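PDB 2R2A: zona occludens toxin N-terminal domain-containing protein from Neisseria meningitidis MC58, which is of uncharacterised function but, as the N-terminal Zot domain of a membrane protein, has a P-loop NTPase-type fold that probably binds nucleotide. Local coordinates for residues V43-I47 with K48-I52; Y56-D60 with A61-P65; V128-G132 with P133-D137. One frame throughout, in Å; residues are numbered along the deposited sequence.

In the fold
All three contacts follow strands of one mixed sheet and come in series along the chain. Contact 1 turns away from strand 43-45, contact 2 from strand 55-58 and contact 3 from strand 125-130. The first two strands are neighbours: T45 O lies 2.9 Å from I57 N, a probable hydrogen bond, although the contact centres are about 15 Å apart. Contact 3 lies about 19 Å from contact 1 and about 18 Å from contact 2, centre to centre, and touches neither. In the sheet, strand 90-93 separates 43-45 from 125-130, an order consistent with a P-loop NTPase core, the three contacts being the turns that follow three of its strands.

Contact 1 (V43-I47 with K48-I52); sequences VFTNI and KGLKI
T45 and L50 meet through methyl groups, CG2 of the threonine lying 3.8 Å from CD2 of the leucine as the two side chains cross at a slant. I47 continues this apolar side of the turn, its CG2 coming to 4.2 Å from L50 CB. The same leucine CB also lies 3.8 Å from the I47 carbonyl O, so L50 packs against both backbone and side chain of I47. Outside the turn, helix 18-28 covers this side: V23 touches L50, and T19 of the probable P-loop touches I47.

The polar contacts fix the path of the backbone. T45 carries its hydroxyl opposite the backbone N (chi1 -171°), and OG1 accepts from I47 N at 3.2 Å with a nearly straight N-H...O angle of 165°. OG1 also bonds to I92 O, which ties the turn to strand 90-93. N46 OD1 is hydrogen-bonded to D94 N.

A water bridges the backbone at the next step. N46 O and K48 N are 3.3 Å apart, but their direct geometry is too poor for a hydrogen bond. One water joins them, donating to N46 O at 3.0 Å and accepting from K48 N at 2.9 Å.

The bond from I47 N to T45 OG1 defines an ST turn, here placed where strand 43-45 leaves the central sheet of a P-loop NTPase-type fold and the chain passes beside helix 18-28.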
loop_
_atom_site.group_PDB
_atom_site.type_symbol
_atom_site.label_atom_id
_atom_site.label_comp_id
_atom_site.label_asym_id
_atom_site.label_seq_id
_atom_site.Cartn_x
_atom_site.Cartn_y
_atom_site.Cartn_z
ATOM N N VAL A 43 1.196 -9.095 8.462
ATOM C CA VAL A 43 0.547 -8.109 7.568
ATOM C C VAL A 43 -0.342 -7.137 8.380
ATOM O O VAL A 43 -1.183 -7.570 9.163
ATOM C CB VAL A 43 -0.286 -8.815 6.456
ATOM C CG1 VAL A 43 -0.981 -7.792 5.506
ATOM C CG2 VAL A 43 0.599 -9.754 5.608
ATOM N N PHE A 44 -0.104 -5.838 8.238
ATOM C CA PHE A 44 -0.973 -4.812 8.839
ATOM C C PHE A 44 -1.771 -4.215 7.704
ATOM O O PHE A 44 -1.195 -3.843 6.678
ATOM C CB PHE A 44 -0.141 -3.711 9.513
ATOM C CG PHE A 44 0.673 -4.204 10.704
ATOM C CD1 PHE A 44 2.012 -4.553 10.562
ATOM C CD2 PHE A 44 0.086 -4.267 11.963
ATOM C CE1 PHE A 44 2.765 -4.998 11.670
ATOM C CE2 PHE A 44 0.820 -4.725 13.081
ATOM C CZ PHE A 44 2.161 -5.083 12.922
ATOM N N THR A 45 -3.085 -4.129 7.850
ATOM C CA THR A 45 -3.867 -3.510 6.786
ATOM C C THR A 45 -5.174 -2.974 7.295
ATOM O O THR A 45 -5.604 -3.335 8.385
ATOM C CB THR A 45 -4.066 -4.465 5.565
ATOM O OG1 THR A 45 -4.650 -3.761 4.457
ATOM C CG2 THR A 45 -4.911 -5.689 5.929
ATOM N N ASN A 46 -5.782 -2.077 6.512
ATOM C CA ASN A 46 -7.136 -1.585 6.785
ATOM C C ASN A 46 -8.146 -2.178 5.789
ATOM O O ASN A 46 -9.311 -1.793 5.805
ATOM C CB ASN A 46 -7.193 -0.030 6.771
ATOM C CG ASN A 46 -6.825 0.571 5.414
ATOM O OD1 ASN A 46 -5.978 0.044 4.694
ATOM N ND2 ASN A 46 -7.468 1.697 5.060
ATOM N N ILE A 47 -7.700 -3.079 4.897
ATOM C CA ILE A 47 -8.607 -3.649 3.896
ATOM C C ILE A 47 -9.648 -4.548 4.561
ATOM O O ILE A 47 -9.279 -5.465 5.274
ATOM C CB ILE A 47 -7.870 -4.445 2.813
ATOM C CG1 ILE A 47 -7.059 -3.487 1.893
ATOM C CG2 ILE A 47 -8.863 -5.190 1.923
ATOM C CD1 ILE A 47 -6.061 -4.233 1.075
ATOM N N LYS A 48 -10.934 -4.286 4.310
ATOM C CA LYS A 48 -12.017 -5.042 4.958
ATOM C C LYS A 48 -12.386 -6.243 4.099
ATOM O O LYS A 48 -12.313 -6.177 2.869
ATOM C CB LYS A 48 -13.269 -4.178 5.168
ATOM C CG LYS A 48 -13.097 -2.960 6.078
ATOM C CD LYS A 48 -13.381 -3.325 7.532
ATOM C CE LYS A 48 -13.260 -2.108 8.467
ATOM N NZ LYS A 48 -13.656 -2.446 9.886
ATOM N N GLY A 49 -12.749 -7.338 4.746
ATOM C CA GLY A 49 -13.211 -8.508 4.042
ATOM C C GLY A 49 -12.078 -9.390 3.578
ATOM O O GLY A 49 -12.306 -10.367 2.866
ATOM N N LEU A 50 -10.863 -9.048 4.008
ATOM C CA LEU A 50 -9.667 -9.813 3.681
ATOM C C LEU A 50 -9.575 -11.040 4.579
ATOM O O LEU A 50 -9.569 -10.914 5.804
ATOM C CB LEU A 50 -8.425 -8.919 3.831
ATOM C CG LEU A 50 -7.096 -9.596 3.483
ATOM C CD1 LEU A 50 -7.071 -9.949 1.993
ATOM C CD2 LEU A 50 -5.884 -8.727 3.887
ATOM N N LYS A 51 -9.501 -12.223 3.969
ATOM C CA LYS A 51 -9.529 -13.500 4.701
ATOM C C LYS A 51 -8.138 -13.994 5.146
ATOM O O LYS A 51 -8.020 -14.785 6.072
ATOM C CB LYS A 51 -10.192 -14.586 3.861
ATOM C CG LYS A 51 -11.664 -14.368 3.552
ATOM C CD LYS A 51 -12.259 -15.690 3.050
ATOM C CE LYS A 51 -13.702 -15.542 2.547
ATOM N NZ LYS A 51 -13.794 -14.748 1.293
ATOM N N ILE A 52 -7.104 -13.517 4.468
ATOM C CA ILE A 52 -5.719 -13.813 4.784
ATOM C C ILE A 52 -5.443 -13.185 6.151
ATOM O O ILE A 52 -5.773 -12.009 6.350
ATOM C CB ILE A 52 -4.798 -13.158 3.707
ATOM C CG1 ILE A 52 -5.141 -13.698 2.312
ATOM C CG2 ILE A 52 -3.321 -13.340 4.085
ATOM C CD1 ILE A 52 -4.478 -13.002 1.134
HETATM O O HOH W 1 -11.236 -1.510 3.571
#

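Contact 2 (Y56-D60 with A61-P65); sequences YIETD and AKKLP
An Asx turn inside a single helical turn follows strand 55-58, with D60 joined to K62, K63 and L64. The side chain makes the Asx turn: K62 N donates to D60 OD1 at 3.0 Å with an angle of 151°, reaching the oxygen from above the carboxylate plane. The D60 carbonyl makes the longer closures. L64 N bonds to D60 O at 3.1 Å, almost straight at 169°, whereas the bond from K63 N to the same oxygen is weak. Two bonds of unequal strength thus converge on one carbonyl oxygen, which fits the helical backbone angles of 61-63.

The E58 carboxylate steadies the approach to this turn. With CG opposite the backbone N, the glutamate chain bends at chi2 (47°), which brings the carboxylate back to D60 N. There OE2 accepts at 2.8 Å through the anti lone pair, while Y56 OH donates to OE1, also at 2.8 Å. The second donor comes from above the carboxylate plane, and OE1 itself lies in the plane of the tyrosine ring, at its edge. With both oxygens engaged by different donors, rotation of the carboxylate is restricted.

Aliphatic parts of the side chains pack beside these bonds. E58 CG rests 3.8 Å from L64 CB, the two side chains crossing at a slant. K63 instead runs roughly at right angles to both acidic side chains, its CG a carbon set beside a carboxylate oxygen, 3.9 Å from D60 OD2. Its NZ makes no salt bridge with E58 or D60, although both carboxylates probably favour its charge.

Beyond the turn, L64 O bonds to S73 OG, and E58 pairs through its backbone with L72 and A74. An Asx turn and an i to i+4 backbone bond, both accepted by D60, thus wrap the chain once as it leaves strand 55-58 at the protein surface.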
loop_
_atom_site.group_PDB
_atom_site.type_symbol
_atom_site.label_atom_id
_atom_site.label_comp_id
_atom_site.label_asym_id
_atom_site.label_seq_id
_atom_site.Cartn_x
_atom_site.Cartn_y
_atom_site.Cartn_z
ATOM N N TYR A 56 -5.507 -5.602 11.827
ATOM C CA TYR A 56 -6.219 -4.384 11.425
ATOM C C TYR A 56 -5.534 -3.126 11.938
ATOM O O TYR A 56 -5.160 -3.038 13.114
ATOM C CB TYR A 56 -7.679 -4.391 11.904
ATOM C CG TYR A 56 -8.473 -3.165 11.485
ATOM C CD1 TYR A 56 -8.770 -2.155 12.410
ATOM C CD2 TYR A 56 -8.923 -3.003 10.157
ATOM C CE1 TYR A 56 -9.487 -1.029 12.046
ATOM C CE2 TYR A 56 -9.647 -1.859 9.783
ATOM C CZ TYR A 56 -9.920 -0.883 10.736
ATOM O OH TYR A 56 -10.622 0.247 10.400
ATOM N N ILE A 57 -5.396 -2.141 11.048
ATOM C CA ILE A 57 -4.985 -0.793 11.448
ATOM C C ILE A 57 -6.070 0.245 11.124
ATOM O O ILE A 57 -6.646 0.238 10.024
ATOM C CB ILE A 57 -3.604 -0.396 10.841
ATOM C CG1 ILE A 57 -3.576 -0.535 9.308
ATOM C CG2 ILE A 57 -2.513 -1.255 11.445
ATOM C CD1 ILE A 57 -2.238 -0.050 8.652
ATOM N N GLU A 58 -6.339 1.130 12.089
ATOM C CA GLU A 58 -7.317 2.209 11.933
ATOM C C GLU A 58 -6.702 3.420 11.241
ATOM O O GLU A 58 -5.718 3.993 11.722
ATOM C CB GLU A 58 -7.879 2.654 13.305
ATOM C CG GLU A 58 -9.028 3.669 13.214
ATOM C CD GLU A 58 -10.080 3.246 12.192
ATOM O OE1 GLU A 58 -10.756 2.222 12.414
ATOM O OE2 GLU A 58 -10.195 3.913 11.138
ATOM N N THR A 59 -7.277 3.805 10.110
ATOM C CA THR A 59 -6.773 4.952 9.370
ATOM C C THR A 59 -7.572 6.248 9.563
ATOM O O THR A 59 -7.122 7.325 9.107
ATOM C CB THR A 59 -6.666 4.658 7.848
ATOM O OG1 THR A 59 -7.954 4.328 7.337
ATOM C CG2 THR A 59 -5.717 3.505 7.596
ATOM N N ASP A 60 -8.731 6.160 10.217
ATOM C CA ASP A 60 -9.547 7.363 10.451
ATOM C C ASP A 60 -9.102 7.994 11.764
ATOM O O ASP A 60 -9.347 7.452 12.840
ATOM C CB ASP A 60 -11.042 7.039 10.459
ATOM C CG ASP A 60 -11.935 8.298 10.577
ATOM O OD1 ASP A 60 -11.444 9.389 10.933
ATOM O OD2 ASP A 60 -13.148 8.174 10.307
ATOM N N ALA A 61 -8.408 9.121 11.669
ATOM C CA ALA A 61 -7.827 9.739 12.853
ATOM C C ALA A 61 -8.868 10.197 13.884
ATOM O O ALA A 61 -8.547 10.341 15.056
ATOM C CB ALA A 61 -6.915 10.877 12.456
ATOM N N LYS A 62 -10.114 10.402 13.472
ATOM C CA LYS A 62 -11.125 10.759 14.454
ATOM C C LYS A 62 -11.535 9.532 15.262
ATOM O O LYS A 62 -11.854 9.633 16.456
ATOM C CB LYS A 62 -12.326 11.467 13.818
ATOM C CG LYS A 62 -13.078 12.370 14.833
ATOM C CD LYS A 62 -14.294 13.096 14.249
ATOM C CE LYS A 62 -13.910 14.422 13.598
ATOM N NZ LYS A 62 -15.081 15.360 13.505
ATOM N N LYS A 63 -11.498 8.366 14.631
ATOM C CA LYS A 63 -11.849 7.139 15.329
ATOM C C LYS A 63 -10.754 6.699 16.302
ATOM O O LYS A 63 -11.049 6.344 17.451
ATOM C CB LYS A 63 -12.188 6.032 14.341
ATOM C CG LYS A 63 -13.503 6.237 13.629
ATOM C CD LYS A 63 -14.148 4.891 13.378
ATOM C CE LYS A 63 -14.980 4.895 12.112
ATOM N NZ LYS A 63 -15.297 3.482 11.756
ATOM N N LEU A 64 -9.498 6.730 15.849
ATOM C CA LEU A 64 -8.369 6.390 16.712
ATOM C C LEU A 64 -7.129 7.176 16.273
ATOM O O LEU A 64 -6.465 6.787 15.339
ATOM C CB LEU A 64 -8.117 4.868 16.685
ATOM C CG LEU A 64 -7.153 4.200 17.670
ATOM C CD1 LEU A 64 -7.775 4.051 19.059
ATOM C CD2 LEU A 64 -6.715 2.829 17.144
ATOM N N PRO A 65 -6.813 8.291 16.961
ATOM C CA PRO A 65 -5.660 9.099 16.539
ATOM C C PRO A 65 -4.320 8.554 17.040
ATOM O O PRO A 65 -3.270 8.867 16.460
ATOM C CB PRO A 65 -5.943 10.469 17.146
ATOM C CG PRO A 65 -6.778 10.172 18.383
ATOM C CD PRO A 65 -7.484 8.849 18.153
#

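Contact 3 (V128-G132 with P133-D137); sequences VLTQG and PKLLD
L135 folds back over T130 and G132, with CB, CG and CD1 making the contacts. Its CB lies 3.5 Å from G132 O and a little farther from T130 OG1. CG, set opposite the carbonyl carbon (chi1 -70°), remains 3.8 Å from the same glycine oxygen. At the tip, CD1 approaches T130 OG1 at 3.7 Å and G132 N at 4.0 Å, with Q131 CB beside it at 4.2 Å. The hydroxyl met by CD1 is not left to this apolar neighbour, since T130 OG1 is hydrogen-bonded to Q97 OE1.

The backbone turn, together with that chi1, brings the side chain back. L135 N donates to G132 O at 3.2 Å with an N-H...O angle of 163°. A second bond, from L136 N to P133 O, follows at once, so 133-135 forms a short 3-10 segment. This turn links strand 125-130 to helix 138-141, a strand-to-helix connection in the P-loop NTPase-type core. D137 occupies the N-cap position of that helix, its OD1 taking N139 N. The turn has one polar cost: G132 N is buried by the contact and finds no hydrogen-bonding partner in the model.

L136 serves the other branch of T130. Methyl CG2 of the threonine and CD1 of the leucine meet tip to tip at 3.7 Å, while V128 CG2 flanks the same CD1 at 4.3 Å. Strand 7-11 backs this cluster, L9 touching both V128 and L136. Q131 points its amide to E95, and its side chain touches P14 in the probable phosphate-binding loop.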
loop_
_atom_site.group_PDB
_atom_site.type_symbol
_atom_site.label_atom_id
_atom_site.label_comp_id
_atom_site.label_asym_id
_atom_site.label_seq_id
_atom_site.Cartn_x
_atom_site.Cartn_y
_atom_site.Cartn_z
ATOM N N VAL A 128 0.745 1.206 -0.832
ATOM C CA VAL A 128 -0.277 2.225 -0.619
ATOM C C VAL A 128 -1.165 2.257 -1.861
ATOM O O VAL A 128 -0.669 2.205 -2.972
ATOM C CB VAL A 128 0.321 3.644 -0.369
ATOM C CG1 VAL A 128 0.780 3.771 1.125
ATOM C CG2 VAL A 128 1.450 3.952 -1.339
ATOM N N LEU A 129 -2.473 2.188 -1.648
ATOM C CA LEU A 129 -3.445 2.233 -2.735
ATOM C C LEU A 129 -4.177 3.557 -2.607
ATOM O O LEU A 129 -4.509 4.007 -1.463
ATOM C CB LEU A 129 -4.460 1.090 -2.584
ATOM C CG LEU A 129 -3.995 -0.332 -2.922
ATOM C CD1 LEU A 129 -2.929 -0.759 -1.971
ATOM C CD2 LEU A 129 -5.212 -1.288 -2.851
ATOM N N THR A 130 -4.417 4.221 -3.746
ATOM C CA THR A 130 -5.186 5.439 -3.629
ATOM C C THR A 130 -5.734 5.672 -5.031
ATOM O O THR A 130 -5.344 4.955 -5.971
ATOM C CB THR A 130 -4.336 6.661 -3.094
ATOM O OG1 THR A 130 -5.201 7.814 -2.947
ATOM C CG2 THR A 130 -3.225 7.032 -4.078
ATOM N N GLN A 131 -6.598 6.669 -5.178
ATOM C CA GLN A 131 -7.204 6.928 -6.450
ATOM C C GLN A 131 -6.287 7.727 -7.386
ATOM O O GLN A 131 -6.440 7.630 -8.622
ATOM C CB GLN A 131 -8.530 7.699 -6.252
ATOM C CG GLN A 131 -9.540 6.779 -5.586
ATOM C CD GLN A 131 -10.785 7.502 -5.162
ATOM O OE1 GLN A 131 -11.444 8.079 -5.994
ATOM N NE2 GLN A 131 -11.097 7.482 -3.845
ATOM N N GLY A 132 -5.378 8.522 -6.833
ATOM C CA GLY A 132 -4.491 9.333 -7.682
ATOM C C GLY A 132 -3.247 9.671 -6.872
ATOM O O GLY A 132 -3.339 9.954 -5.673
ATOM N N PRO A 133 -2.073 9.673 -7.528
ATOM C CA PRO A 133 -0.854 9.853 -6.737
ATOM C C PRO A 133 -0.828 11.213 -5.989
ATOM O O PRO A 133 -0.303 11.281 -4.894
ATOM C CB PRO A 133 0.285 9.824 -7.799
ATOM C CG PRO A 133 -0.307 9.370 -9.015
ATOM C CD PRO A 133 -1.811 9.536 -8.982
ATOM N N LYS A 134 -1.409 12.267 -6.572
ATOM C CA LYS A 134 -1.279 13.617 -5.974
ATOM C C LYS A 134 -2.125 13.833 -4.717
ATOM O O LYS A 134 -2.088 14.905 -4.119
ATOM C CB LYS A 134 -1.566 14.690 -7.012
ATOM C CG LYS A 134 -0.522 14.670 -8.155
ATOM C CD LYS A 134 -0.920 15.671 -9.198
ATOM C CE LYS A 134 0.271 15.987 -10.093
ATOM N NZ LYS A 134 -0.112 16.748 -11.323
ATOM N N LEU A 135 -2.838 12.787 -4.298
ATOM C CA LEU A 135 -3.550 12.787 -3.021
ATOM C C LEU A 135 -2.598 12.509 -1.879
ATOM O O LEU A 135 -2.972 12.726 -0.723
ATOM C CB LEU A 135 -4.706 11.763 -3.043
ATOM C CG LEU A 135 -5.897 12.125 -3.963
ATOM C CD1 LEU A 135 -6.921 10.938 -4.089
ATOM C CD2 LEU A 135 -6.615 13.371 -3.380
ATOM N N LEU A 136 -1.379 12.028 -2.210
ATOM C CA LEU A 136 -0.407 11.565 -1.219
ATOM C C LEU A 136 0.715 12.559 -1.004
ATOM O O LEU A 136 1.043 13.295 -1.892
ATOM C CB LEU A 136 0.221 10.219 -1.622
ATOM C CG LEU A 136 -0.776 9.099 -1.899
ATOM C CD1 LEU A 136 -0.043 7.841 -2.342
ATOM C CD2 LEU A 136 -1.531 8.826 -0.596
ATOM N N ASP A 137 1.303 12.496 0.183
ATOM C CA ASP A 137 2.464 13.287 0.581
ATOM C C ASP A 137 3.574 13.080 -0.460
ATOM O O ASP A 137 3.893 11.929 -0.806
ATOM C CB ASP A 137 2.921 12.799 1.965
ATOM C CG ASP A 137 3.814 13.790 2.677
ATOM O OD1 ASP A 137 4.656 14.415 2.000
ATOM O OD2 ASP A 137 3.670 13.942 3.926
#